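Local coordinates for ribosomal RNA processing protein 6 (Trypanosoma brucei brucei, PDB 4NLC) that probably degrades and trims RNA as a 3'-5' exoribonuclease of the nuclear exosome, the modelled chain being its catalytic core with exonuclease and HRDC domains, at residues A[353-356]-A[357-361]; A[155-158]-A[159-162]; A[174-178]-A[179-183]; A[248-251]-A[252-256]; A[39-42]-A[43-46]. The protein carries 1 engineered substitution. All coordinates share one frame; numbering follows the deposited sequence.

Contact 1. Residues A[353-356]-A[357-361]; sequences KLLQ and IVKDA
Q356 and D360 lean across each other one helical turn apart, with amide and carboxylate planes 43° from parallel. Q356 starts with CG anti to its own N (chi1 -157°) and then bends at chi2, which swings the amide forward along the helix. Its NE2 gives a hydrogen bond of 2.8 Å to D360 OD1. The acceptor lies practically in the amide plane, but NE2 comes from above the carboxylate plane. The backbones of the same two residues are joined as well, D360 N to Q356 O at 2.9 Å.

The amide's other end faces K359. A water donates to Q356 OE1 at 2.9 Å and weakly accepts from K359 NZ, while the two side chains cross nearly at right angles. K359 runs out straight beyond CG and slants over L355: CE lies 3.6 Å from L355 CG, and NZ 3.5 Å from L355 CD2. Both atoms of the exposed lysine thus lie against a buried leucine. On the inner face L354 packs on W301 and I298, and V358 on L329. The i to i+4 pairs are those of any alpha-helix; buried L354, L355 and V358 against exposed Q356 and K359 make this one, 351-359 of the HRDC domain, amphipathic.

Contact 2. Residues A[155-158]-A[159-162]; sequences VRWL and QKDF
Q159 lies alongside V155, one turn back and pointing the same way. Its chi1 of -61° puts CG 3.3 Å from V155 O, and the straight chain beyond carries NE2 to 3.8 Å from V155 CG1. A water joins the two residues, donating to V155 O at 2.8 Å and accepting from Q159 NE2. The amide is engaged at both ends further on, NE2 with E263 O and OE1 with Y265 N. L158 covers the sheet side: its CD2 meets F162 CD2 at 4.0 Å, and both side chains reach strand 108-115. F162 N bonds to L158 O at 3.0 Å. W157 runs beside K160, whose chain turns at chi3 (71°) to set NZ obliquely by the indole, 3.5 Å from W157 CD1. That amine bonds to H99 NE2 and Q106 O, while the H99 ring stacks on the indole. The chemistry implies that helix 152-162, the crossover between parallel strands 145-148 and 169-171, is fastened by a buried glutamine amide, the lysine amine and salt bridges of R156 to E263 and D161 to R129, besides apolar packing.

Contact 3. Residues A[174-178]-A[179-183]; sequences IALQN and LHMPH
L176 packs against the chain that turns back at the Schellman motif ending helix 172-178, with H180, at positive phi, as the C-prime residue. Its carbonyl O takes M181 N at 3.0 Å, and H180 N bonds to Q177 O, so the chain folds back over the leucine side chain. CB lies 3.4 Å from P182 O and 3.6 Å from H183 CB. CG passes the same carbonyl, and both methyls stay close to it. L176 CD1 also nears H183 CA. L176 CD2 meets M181 CG at 3.6 Å, the hydrophobic pair that accompanies this motif, with M181 CE and SD also close to that methyl. Beyond the turn the leucine also touches L233, F187 and A188, helices 226-238 and 185-193 thus closing round the helix end. Next to it Q177 CG sits over the centre of one face of the H183 ring, a CH-pi contact of 3.9 Å to the centroid. The imidazole is steadied at its edge: H183 ND1 donates to M181 O at 3.2 Å, nearly straight (170°), in the ring plane and on a carbonyl lone pair.

Contact 4. Residues A[248-251]-A[252-256]; sequences NMLL and HVFQE
Helix 249-261 starts in an Asx motif, where the model resumes after a gap: N248 OD1 receives L251 N at 2.9 Å from above the amide's C=O plane. The asparagine side chain thus binds an N-H at the helix start, where a preceding helical carbonyl is usually missing. The first helical bond follows, H252 N to N248 O at 3.1 Å. L250 and F254, one turn apart, lie side by side. With CG anti to its N (chi1 178°), L250 brings CD1 to 3.8 Å from F254 CE2, and L250 O sits at the ring's edge, 3.4 Å from F254 CD2. M249, bent twice, points along with H252 and sets its CE 3.7 Å from H252 CD2, oblique to the imidazole. E256 CG covers one face of that ring, 3.5 Å above its plane and toward the rim. The apolar side of the helix is wedged among three elements: L250 against K234 and L238 of helix 226-238, V253 against A175 of helix 172-178, and F254 edge-to-face with F170 of strand 169-171.

Contact 5. Residues A[39-42]-A[43-46]; sequences HPFA and ERIK
One water is gripped three ways at the start of helix 42-46: it donates to P40 O and to E43 OE1, and accepts from R44 N, each at 3.1 Å. It probably takes the place of a side-chain cap, since F41 at the N-cap, the third residue of a type I turn from H39 to A42, has no polar side chain. A bend at chi2 (92°) curls the E43 carboxylate back over the turn to reach this water. The first full helical bond is I45 N to F41 O, 3.0 Å. R44 lies alongside F41 and presents a guanidinium face to the ring: F41 CE1 sits 3.5 Å above that plane, toward its rim, the two planes standing 66° apart. E27 forms a salt bridge with R44 NH1, and Y24 and Y165 pack round the phenyl ring. Across the turn, I45 CD1 meets H39 CE1 at 3.6 Å. The imidazole binds S261 O through NE2, while F41 N, in the ring plane, donates to H39 ND1 at 3.2 Å.

How the contacts relate
Contact 2 lies nearest the centre of the chain, on the crossover helix of the exonuclease fold, and accordingly ties up its polar groups with residues far along the sequence. Contacts 3 and 4 lie further out and pack directly on each other: N178 OD1 comes 3.2 Å from H252 CD2, and A175 lies against V253. One is a helix end, the other a helix start, and both share helix 226-238. Contact 5, another helix start, relies on a water where contact 4 uses an asparagine; it meets contact 2 through H39 and Q159. Contact 1 stands apart in the HRDC domain, its centre about 38 Å from that of contact 2, with its polar pairs on the surface.

Contact 1. Residues A[353-356]-A[357-361]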
loop_
_atom_site.group_PDB
_atom_site.type_symbol
_atom_site.label_atom_id
_atom_site.label_comp_id
_atom_site.label_asym_id
_atom_site.label_seq_id
_atom_site.Cartn_x
_atom_site.Cartn_y
_atom_site.Cartn_z
ATOM N N LYS A 353 -17.581 15.959 -23.532
ATOM C CA LYS A 353 -17.103 14.629 -23.930
ATOM C C LYS A 353 -18.076 13.552 -23.393
ATOM O O LYS A 353 -18.413 12.618 -24.122
ATOM C CB LYS A 353 -15.663 14.391 -23.406
ATOM C CG LYS A 353 -15.022 13.090 -23.887
ATOM C CD LYS A 353 -13.646 13.311 -24.525
ATOM C CE LYS A 353 -12.507 13.396 -23.528
ATOM N NZ LYS A 353 -11.195 13.570 -24.207
ATOM N N LEU A 354 -18.521 13.685 -22.114
ATOM C CA LEU A 354 -19.479 12.749 -21.499
ATOM C C LEU A 354 -20.802 12.827 -22.248
ATOM O O LEU A 354 -21.416 11.798 -22.538
ATOM C CB LEU A 354 -19.704 13.065 -20.014
ATOM C CG LEU A 354 -18.529 12.893 -19.077
ATOM C CD1 LEU A 354 -18.836 13.500 -17.724
ATOM C CD2 LEU A 354 -18.204 11.443 -18.888
ATOM N N LEU A 355 -21.206 14.048 -22.601
ATOM C CA LEU A 355 -22.403 14.344 -23.382
ATOM C C LEU A 355 -22.292 13.758 -24.804
ATOM O O LEU A 355 -23.285 13.266 -25.332
ATOM C CB LEU A 355 -22.615 15.868 -23.417
ATOM C CG LEU A 355 -23.855 16.410 -24.114
ATOM C CD1 LEU A 355 -25.112 15.744 -23.599
ATOM C CD2 LEU A 355 -23.941 17.916 -23.967
ATOM N N GLN A 356 -21.086 13.757 -25.397
ATOM C CA GLN A 356 -20.892 13.184 -26.737
ATOM C C GLN A 356 -21.067 11.658 -26.713
ATOM O O GLN A 356 -21.659 11.086 -27.646
ATOM C CB GLN A 356 -19.518 13.585 -27.326
ATOM C CG GLN A 356 -19.472 13.516 -28.858
ATOM C CD GLN A 356 -20.664 14.170 -29.518
ATOM O OE1 GLN A 356 -20.938 15.376 -29.362
ATOM N NE2 GLN A 356 -21.417 13.374 -30.250
ATOM N N ILE A 357 -20.575 11.011 -25.622
ATOM C CA ILE A 357 -20.685 9.564 -25.377
ATOM C C ILE A 357 -22.156 9.151 -25.432
ATOM O O ILE A 357 -22.494 8.197 -26.125
ATOM C CB ILE A 357 -19.988 9.131 -24.042
ATOM C CG1 ILE A 357 -18.446 9.145 -24.194
ATOM C CG2 ILE A 357 -20.494 7.747 -23.555
ATOM C CD1 ILE A 357 -17.622 9.105 -22.842
ATOM N N VAL A 358 -23.015 9.890 -24.721
ATOM C CA VAL A 358 -24.456 9.663 -24.664
ATOM C C VAL A 358 -25.103 9.902 -26.031
ATOM O O VAL A 358 -25.941 9.102 -26.449
ATOM C CB VAL A 358 -25.129 10.526 -23.562
ATOM C CG1 VAL A 358 -26.651 10.306 -23.546
ATOM C CG2 VAL A 358 -24.525 10.230 -22.190
ATOM N N LYS A 359 -24.742 11.021 -26.698
ATOM C CA LYS A 359 -25.280 11.406 -28.005
ATOM C C LYS A 359 -25.010 10.364 -29.079
ATOM O O LYS A 359 -25.901 10.084 -29.870
ATOM C CB LYS A 359 -24.757 12.780 -28.441
ATOM C CG LYS A 359 -25.444 13.949 -27.763
ATOM C CD LYS A 359 -24.697 15.237 -28.020
ATOM C CE LYS A 359 -25.363 16.408 -27.356
ATOM N NZ LYS A 359 -24.518 17.625 -27.425
ATOM N N ASP A 360 -23.816 9.754 -29.086
ATOM C CA ASP A 360 -23.451 8.724 -30.074
ATOM C C ASP A 360 -24.196 7.391 -29.876
ATOM O O ASP A 360 -24.205 6.545 -30.782
ATOM C CB ASP A 360 -21.921 8.519 -30.114
ATOM C CG ASP A 360 -21.109 9.748 -30.505
ATOM O OD1 ASP A 360 -21.697 10.705 -31.046
ATOM O OD2 ASP A 360 -19.887 9.745 -30.279
ATOM N N ALA A 361 -24.862 7.226 -28.717
ATOM C CA ALA A 361 -25.616 6.015 -28.396
ATOM C C ALA A 361 -27.149 6.139 -28.485
ATOM O O ALA A 361 -27.814 5.113 -28.637
ATOM C CB ALA A 361 -25.213 5.502 -27.030
HETATM O O HOH W 1 -21.245 17.214 -27.110
#

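Contact 2. Residues A[155-158]-A[159-162]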
loop_
_atom_site.group_PDB
_atom_site.type_symbol
_atom_site.label_atom_id
_atom_site.label_comp_id
_atom_site.label_asym_id
_atom_site.label_seq_id
_atom_site.Cartn_x
_atom_site.Cartn_y
_atom_site.Cartn_z
ATOM N N VAL A 155 4.401 -4.916 0.623
ATOM C CA VAL A 155 5.417 -5.459 -0.286
ATOM C C VAL A 155 5.298 -4.741 -1.638
ATOM O O VAL A 155 6.297 -4.360 -2.230
ATOM C CB VAL A 155 5.250 -7.023 -0.406
ATOM C CG1 VAL A 155 5.936 -7.595 -1.649
ATOM C CG2 VAL A 155 5.740 -7.723 0.860
ATOM N N ARG A 156 4.070 -4.569 -2.101
ATOM C CA ARG A 156 3.746 -3.923 -3.370
ATOM C C ARG A 156 4.038 -2.415 -3.307
ATOM O O ARG A 156 4.686 -1.873 -4.184
ATOM C CB ARG A 156 2.271 -4.219 -3.727
ATOM C CG ARG A 156 2.110 -5.613 -4.320
ATOM C CD ARG A 156 0.648 -6.040 -4.374
ATOM N NE ARG A 156 0.525 -7.493 -4.230
ATOM C CZ ARG A 156 0.460 -8.349 -5.245
ATOM N NH1 ARG A 156 0.500 -7.909 -6.498
ATOM N NH2 ARG A 156 0.345 -9.648 -5.015
ATOM N N TRP A 157 3.559 -1.752 -2.274
ATOM C CA TRP A 157 3.738 -0.320 -2.033
ATOM C C TRP A 157 5.195 0.092 -2.072
ATOM O O TRP A 157 5.532 1.037 -2.795
ATOM C CB TRP A 157 3.099 0.070 -0.693
ATOM C CG TRP A 157 1.600 -0.089 -0.666
ATOM C CD1 TRP A 157 0.766 -0.229 -1.742
ATOM C CD2 TRP A 157 0.759 -0.097 0.498
ATOM N NE1 TRP A 157 -0.543 -0.310 -1.320
ATOM C CE2 TRP A 157 -0.578 -0.215 0.051
ATOM C CE3 TRP A 157 0.999 0.042 1.877
ATOM C CZ2 TRP A 157 -1.672 -0.219 0.934
ATOM C CZ3 TRP A 157 -0.084 0.017 2.755
ATOM C CH2 TRP A 157 -1.402 -0.103 2.280
ATOM N N LEU A 158 6.073 -0.657 -1.331
ATOM C CA LEU A 158 7.513 -0.406 -1.239
ATOM C C LEU A 158 8.146 -0.380 -2.618
ATOM O O LEU A 158 9.020 0.431 -2.884
ATOM C CB LEU A 158 8.205 -1.482 -0.356
ATOM C CG LEU A 158 8.048 -1.372 1.186
ATOM C CD1 LEU A 158 8.753 -2.533 1.886
ATOM C CD2 LEU A 158 8.649 -0.115 1.704
ATOM N N GLN A 159 7.666 -1.252 -3.508
ATOM C CA GLN A 159 8.150 -1.338 -4.876
ATOM C C GLN A 159 7.686 -0.146 -5.691
ATOM O O GLN A 159 8.504 0.590 -6.226
ATOM C CB GLN A 159 7.732 -2.666 -5.536
ATOM C CG GLN A 159 8.294 -3.889 -4.826
ATOM C CD GLN A 159 7.808 -5.175 -5.439
ATOM O OE1 GLN A 159 7.473 -5.241 -6.628
ATOM N NE2 GLN A 159 7.817 -6.242 -4.655
ATOM N N LYS A 160 6.381 0.035 -5.787
ATOM C CA LYS A 160 5.750 1.121 -6.533
ATOM C C LYS A 160 6.368 2.477 -6.223
ATOM O O LYS A 160 6.729 3.221 -7.139
ATOM C CB LYS A 160 4.236 1.137 -6.203
ATOM C CG LYS A 160 3.461 2.410 -6.606
ATOM C CD LYS A 160 1.974 2.359 -6.147
ATOM C CE LYS A 160 1.725 2.490 -4.627
ATOM N NZ LYS A 160 0.304 2.189 -4.268
ATOM N N ASP A 161 6.489 2.794 -4.927
ATOM C CA ASP A 161 6.908 4.116 -4.487
ATOM C C ASP A 161 8.383 4.320 -4.339
ATOM O O ASP A 161 8.833 5.447 -4.513
ATOM C CB ASP A 161 6.197 4.474 -3.177
ATOM C CG ASP A 161 4.698 4.681 -3.359
ATOM O OD1 ASP A 161 4.319 5.536 -4.179
ATOM O OD2 ASP A 161 3.900 3.994 -2.654
ATOM N N PHE A 162 9.130 3.294 -3.919
ATOM C CA PHE A 162 10.540 3.507 -3.574
ATOM C C PHE A 162 11.579 2.527 -4.136
ATOM O O PHE A 162 12.745 2.620 -3.745
ATOM C CB PHE A 162 10.668 3.501 -2.028
ATOM C CG PHE A 162 9.538 4.126 -1.237
ATOM C CD1 PHE A 162 9.276 5.495 -1.324
ATOM C CD2 PHE A 162 8.802 3.368 -0.328
ATOM C CE1 PHE A 162 8.253 6.081 -0.562
ATOM C CE2 PHE A 162 7.781 3.953 0.432
ATOM C CZ PHE A 162 7.519 5.306 0.317
HETATM O O HOH W 2 8.918 -5.074 -1.775
#

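Contact 3. Residues A[174-178]-A[179-183]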
loop_
_atom_site.group_PDB
_atom_site.type_symbol
_atom_site.label_atom_id
_atom_site.label_comp_id
_atom_site.label_asym_id
_atom_site.label_seq_id
_atom_site.Cartn_x
_atom_site.Cartn_y
_atom_site.Cartn_z
ATOM N N ILE A 174 0.783 -14.178 8.762
ATOM C CA ILE A 174 0.958 -15.522 8.185
ATOM C C ILE A 174 1.217 -16.522 9.325
ATOM O O ILE A 174 0.650 -17.612 9.297
ATOM C CB ILE A 174 2.024 -15.576 7.045
ATOM C CG1 ILE A 174 1.570 -14.731 5.814
ATOM C CG2 ILE A 174 2.337 -17.034 6.632
ATOM C CD1 ILE A 174 2.595 -14.675 4.671
ATOM N N ALA A 175 2.012 -16.127 10.353
ATOM C CA ALA A 175 2.265 -16.961 11.544
ATOM C C ALA A 175 0.934 -17.334 12.219
ATOM O O ALA A 175 0.676 -18.504 12.451
ATOM C CB ALA A 175 3.155 -16.212 12.533
ATOM N N LEU A 176 0.062 -16.342 12.457
ATOM C CA LEU A 176 -1.249 -16.561 13.103
ATOM C C LEU A 176 -2.173 -17.459 12.259
ATOM O O LEU A 176 -2.762 -18.389 12.810
ATOM C CB LEU A 176 -1.889 -15.220 13.497
ATOM C CG LEU A 176 -1.291 -14.550 14.767
ATOM C CD1 LEU A 176 -1.670 -13.079 14.873
ATOM C CD2 LEU A 176 -1.760 -15.240 16.047
ATOM N N GLN A 177 -2.211 -17.257 10.909
ATOM C CA GLN A 177 -2.991 -18.110 9.995
ATOM C C GLN A 177 -2.518 -19.584 10.103
ATOM O O GLN A 177 -3.345 -20.500 10.176
ATOM C CB GLN A 177 -2.805 -17.635 8.542
ATOM C CG GLN A 177 -3.552 -16.359 8.186
ATOM C CD GLN A 177 -3.266 -15.992 6.750
ATOM O OE1 GLN A 177 -2.246 -15.384 6.432
ATOM N NE2 GLN A 177 -4.094 -16.461 5.837
ATOM N N ASN A 178 -1.174 -19.796 10.102
ATOM C CA ASN A 178 -0.572 -21.132 10.204
ATOM C C ASN A 178 -0.798 -21.819 11.551
ATOM O O ASN A 178 -0.686 -23.026 11.615
ATOM C CB ASN A 178 0.911 -21.090 9.843
ATOM C CG ASN A 178 1.070 -21.118 8.347
ATOM O OD1 ASN A 178 0.931 -22.155 7.691
ATOM N ND2 ASN A 178 1.194 -19.965 7.764
ATOM N N LEU A 179 -1.110 -21.058 12.608
ATOM C CA LEU A 179 -1.424 -21.566 13.943
ATOM C C LEU A 179 -2.945 -21.717 14.082
ATOM O O LEU A 179 -3.436 -22.051 15.167
ATOM C CB LEU A 179 -0.916 -20.596 15.026
ATOM C CG LEU A 179 0.570 -20.508 15.256
ATOM C CD1 LEU A 179 0.931 -19.194 15.920
ATOM C CD2 LEU A 179 1.069 -21.689 16.052
ATOM N N HIS A 180 -3.682 -21.487 12.961
ATOM C CA HIS A 180 -5.132 -21.598 12.859
ATOM C C HIS A 180 -5.800 -20.642 13.846
ATOM O O HIS A 180 -6.714 -21.031 14.582
ATOM C CB HIS A 180 -5.605 -23.063 13.068
ATOM C CG HIS A 180 -5.124 -24.051 12.054
ATOM N ND1 HIS A 180 -4.409 -23.662 10.914
ATOM C CD2 HIS A 180 -5.244 -25.399 12.052
ATOM C CE1 HIS A 180 -4.131 -24.787 10.273
ATOM N NE2 HIS A 180 -4.623 -25.854 10.914
ATOM N N MET A 181 -5.311 -19.404 13.915
ATOM C CA MET A 181 -5.944 -18.507 14.858
ATOM C C MET A 181 -6.247 -17.133 14.217
ATOM O O MET A 181 -5.813 -16.895 13.083
ATOM C CB MET A 181 -5.191 -18.417 16.238
ATOM C CG MET A 181 -3.719 -18.258 16.204
ATOM S SD MET A 181 -2.913 -18.665 17.812
ATOM C CE MET A 181 -3.508 -17.287 18.884
ATOM N N PRO A 182 -7.041 -16.254 14.900
ATOM C CA PRO A 182 -7.302 -14.905 14.350
ATOM C C PRO A 182 -5.996 -14.175 14.035
ATOM O O PRO A 182 -4.966 -14.443 14.649
ATOM C CB PRO A 182 -8.117 -14.221 15.455
ATOM C CG PRO A 182 -8.781 -15.370 16.188
ATOM C CD PRO A 182 -7.708 -16.428 16.213
ATOM N N HIS A 183 -6.003 -13.320 13.020
ATOM C CA HIS A 183 -4.740 -12.767 12.549
ATOM C C HIS A 183 -4.715 -11.274 12.232
ATOM O O HIS A 183 -3.728 -10.840 11.632
ATOM C CB HIS A 183 -4.286 -13.576 11.321
ATOM C CG HIS A 183 -5.410 -13.891 10.394
ATOM N ND1 HIS A 183 -6.280 -14.931 10.654
ATOM C CD2 HIS A 183 -5.828 -13.242 9.286
ATOM C CE1 HIS A 183 -7.166 -14.921 9.671
ATOM N NE2 HIS A 183 -6.930 -13.932 8.821
#

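Contact 4. Residues A[248-251]-A[252-256]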
loop_
_atom_site.group_PDB
_atom_site.type_symbol
_atom_site.label_atom_id
_atom_site.label_comp_id
_atom_site.label_asym_id
_atom_site.label_seq_id
_atom_site.Cartn_x
_atom_site.Cartn_y
_atom_site.Cartn_z
ATOM N N ASN A 248 9.027 -28.388 10.764
ATOM C CA ASN A 248 9.273 -27.146 11.499
ATOM C C ASN A 248 8.311 -26.033 11.028
ATOM O O ASN A 248 8.426 -25.516 9.917
ATOM C CB ASN A 248 10.750 -26.716 11.423
ATOM C CG ASN A 248 11.153 -25.598 12.377
ATOM O OD1 ASN A 248 10.576 -24.510 12.401
ATOM N ND2 ASN A 248 12.226 -25.800 13.122
ATOM N N MET A 249 7.346 -25.701 11.890
ATOM C CA MET A 249 6.312 -24.706 11.645
ATOM C C MET A 249 6.895 -23.274 11.591
ATOM O O MET A 249 6.423 -22.472 10.784
ATOM C CB MET A 249 5.177 -24.883 12.667
ATOM C CG MET A 249 3.789 -24.748 12.073
ATOM S SD MET A 249 3.409 -25.885 10.712
ATOM C CE MET A 249 2.307 -24.896 9.798
ATOM N N LEU A 250 7.962 -22.981 12.380
ATOM C CA LEU A 250 8.651 -21.672 12.342
ATOM C C LEU A 250 9.308 -21.427 10.966
ATOM O O LEU A 250 9.101 -20.361 10.378
ATOM C CB LEU A 250 9.653 -21.455 13.509
ATOM C CG LEU A 250 10.435 -20.114 13.498
ATOM C CD1 LEU A 250 9.512 -18.875 13.538
ATOM C CD2 LEU A 250 11.491 -20.052 14.597
ATOM N N LEU A 251 10.031 -22.435 10.439
ATOM C CA LEU A 251 10.664 -22.388 9.106
ATOM C C LEU A 251 9.612 -22.288 8.002
ATOM O O LEU A 251 9.847 -21.592 7.018
ATOM C CB LEU A 251 11.553 -23.613 8.852
ATOM C CG LEU A 251 13.022 -23.469 9.166
ATOM C CD1 LEU A 251 13.706 -24.842 9.166
ATOM C CD2 LEU A 251 13.723 -22.547 8.157
ATOM N N HIS A 252 8.448 -22.961 8.175
ATOM C CA HIS A 252 7.338 -22.900 7.207
ATOM C C HIS A 252 6.817 -21.450 7.074
ATOM O O HIS A 252 6.601 -20.966 5.968
ATOM C CB HIS A 252 6.203 -23.869 7.580
ATOM C CG HIS A 252 5.023 -23.785 6.663
ATOM N ND1 HIS A 252 5.060 -24.315 5.390
ATOM C CD2 HIS A 252 3.811 -23.216 6.864
ATOM C CE1 HIS A 252 3.883 -24.048 4.854
ATOM N NE2 HIS A 252 3.101 -23.382 5.698
ATOM N N VAL A 253 6.699 -20.745 8.195
ATOM C CA VAL A 253 6.200 -19.371 8.211
ATOM C C VAL A 253 7.218 -18.417 7.558
ATOM O O VAL A 253 6.830 -17.582 6.745
ATOM C CB VAL A 253 5.733 -18.951 9.621
ATOM C CG1 VAL A 253 5.325 -17.488 9.637
ATOM C CG2 VAL A 253 4.553 -19.825 10.061
ATOM N N PHE A 254 8.516 -18.607 7.830
ATOM C CA PHE A 254 9.581 -17.855 7.170
ATOM C C PHE A 254 9.534 -18.126 5.665
ATOM O O PHE A 254 9.760 -17.210 4.894
ATOM C CB PHE A 254 10.950 -18.264 7.721
ATOM C CG PHE A 254 11.426 -17.399 8.863
ATOM C CD1 PHE A 254 11.915 -16.111 8.627
ATOM C CD2 PHE A 254 11.420 -17.877 10.165
ATOM C CE1 PHE A 254 12.372 -15.311 9.684
ATOM C CE2 PHE A 254 11.860 -17.065 11.227
ATOM C CZ PHE A 254 12.346 -15.798 10.976
ATOM N N GLN A 255 9.188 -19.373 5.262
ATOM C CA GLN A 255 9.093 -19.785 3.848
ATOM C C GLN A 255 7.925 -19.140 3.140
ATOM O O GLN A 255 8.085 -18.630 2.033
ATOM C CB GLN A 255 9.084 -21.324 3.698
ATOM C CG GLN A 255 10.490 -21.902 3.920
ATOM C CD GLN A 255 10.559 -23.371 4.280
ATOM O OE1 GLN A 255 9.588 -24.005 4.710
ATOM N NE2 GLN A 255 11.750 -23.925 4.173
ATOM N N GLU A 256 6.757 -19.132 3.796
ATOM C CA GLU A 256 5.549 -18.497 3.280
ATOM C C GLU A 256 5.733 -16.984 3.150
ATOM O O GLU A 256 5.319 -16.426 2.138
ATOM C CB GLU A 256 4.333 -18.880 4.138
ATOM C CG GLU A 256 3.995 -20.358 4.024
ATOM C CD GLU A 256 3.279 -20.756 2.749
ATOM O OE1 GLU A 256 3.964 -21.107 1.761
ATOM O OE2 GLU A 256 2.027 -20.735 2.743
HETATM O O HOH W 3 9.402 -26.455 7.063
#

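Contact 5. Residues A[39-42]-A[43-46]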
loop_
_atom_site.group_PDB
_atom_site.type_symbol
_atom_site.label_atom_id
_atom_site.label_comp_id
_atom_site.label_asym_id
_atom_site.label_seq_id
_atom_site.Cartn_x
_atom_site.Cartn_y
_atom_site.Cartn_z
ATOM N N HIS A 39 10.816 -9.354 -10.791
ATOM C CA HIS A 39 11.167 -8.901 -9.455
ATOM C C HIS A 39 12.711 -8.860 -9.479
ATOM O O HIS A 39 13.329 -9.908 -9.697
ATOM C CB HIS A 39 10.654 -9.931 -8.449
ATOM C CG HIS A 39 10.808 -9.552 -7.019
ATOM N ND1 HIS A 39 12.053 -9.282 -6.467
ATOM C CD2 HIS A 39 9.872 -9.513 -6.046
ATOM C CE1 HIS A 39 11.827 -9.089 -5.179
ATOM N NE2 HIS A 39 10.521 -9.204 -4.884
ATOM N N PRO A 40 13.357 -7.684 -9.300
ATOM C CA PRO A 40 14.823 -7.626 -9.470
ATOM C C PRO A 40 15.652 -8.310 -8.385
ATOM O O PRO A 40 16.835 -8.550 -8.591
ATOM C CB PRO A 40 15.111 -6.136 -9.578
ATOM C CG PRO A 40 14.004 -5.478 -8.870
ATOM C CD PRO A 40 12.795 -6.335 -9.066
ATOM N N PHE A 41 15.042 -8.651 -7.258
ATOM C CA PHE A 41 15.765 -9.378 -6.215
ATOM C C PHE A 41 15.292 -10.848 -6.091
ATOM O O PHE A 41 15.602 -11.496 -5.101
ATOM C CB PHE A 41 15.710 -8.617 -4.880
ATOM C CG PHE A 41 16.583 -7.393 -4.923
ATOM C CD1 PHE A 41 17.967 -7.501 -4.809
ATOM C CD2 PHE A 41 16.033 -6.135 -5.134
ATOM C CE1 PHE A 41 18.782 -6.364 -4.901
ATOM C CE2 PHE A 41 16.842 -5.002 -5.189
ATOM C CZ PHE A 41 18.212 -5.123 -5.100
ATOM N N ALA A 42 14.581 -11.379 -7.106
ATOM C CA ALA A 42 14.053 -12.757 -7.058
ATOM C C ALA A 42 15.128 -13.811 -6.812
ATOM O O ALA A 42 14.958 -14.639 -5.927
ATOM C CB ALA A 42 13.242 -13.088 -8.306
ATOM N N GLU A 43 16.254 -13.718 -7.522
ATOM C CA GLU A 43 17.388 -14.646 -7.394
ATOM C C GLU A 43 18.052 -14.545 -6.008
ATOM O O GLU A 43 18.365 -15.568 -5.416
ATOM C CB GLU A 43 18.426 -14.426 -8.514
ATOM C CG GLU A 43 17.854 -14.524 -9.917
ATOM C CD GLU A 43 17.371 -13.227 -10.551
ATOM O OE1 GLU A 43 17.051 -12.258 -9.819
ATOM O OE2 GLU A 43 17.291 -13.196 -11.801
ATOM N N ARG A 44 18.235 -13.321 -5.481
ATOM C CA ARG A 44 18.822 -13.154 -4.145
ATOM C C ARG A 44 17.912 -13.723 -3.031
ATOM O O ARG A 44 18.410 -14.433 -2.157
ATOM C CB ARG A 44 19.184 -11.693 -3.878
ATOM C CG ARG A 44 20.198 -11.542 -2.765
ATOM C CD ARG A 44 20.574 -10.096 -2.537
ATOM N NE ARG A 44 21.379 -9.524 -3.619
ATOM C CZ ARG A 44 21.733 -8.247 -3.666
ATOM N NH1 ARG A 44 21.381 -7.420 -2.695
ATOM N NH2 ARG A 44 22.450 -7.788 -4.683
ATOM N N ILE A 45 16.590 -13.425 -3.071
ATOM C CA ILE A 45 15.629 -13.918 -2.072
ATOM C C ILE A 45 15.526 -15.467 -2.101
ATOM O O ILE A 45 15.482 -16.113 -1.045
ATOM C CB ILE A 45 14.247 -13.210 -2.202
ATOM C CG1 ILE A 45 14.366 -11.661 -1.984
ATOM C CG2 ILE A 45 13.193 -13.847 -1.286
ATOM C CD1 ILE A 45 13.063 -10.834 -2.265
ATOM N N LYS A 46 15.495 -16.059 -3.298
ATOM C CA LYS A 46 15.421 -17.522 -3.431
ATOM C C LYS A 46 16.731 -18.211 -3.007
ATOM O O LYS A 46 16.698 -19.383 -2.685
ATOM C CB LYS A 46 15.008 -17.940 -4.853
ATOM C CG LYS A 46 13.574 -17.530 -5.205
ATOM C CD LYS A 46 13.353 -17.526 -6.679
ATOM C CE LYS A 46 11.951 -17.091 -7.021
ATOM N NZ LYS A 46 11.748 -17.010 -8.501
HETATM O O HOH W 4 18.480 -10.927 -7.415
#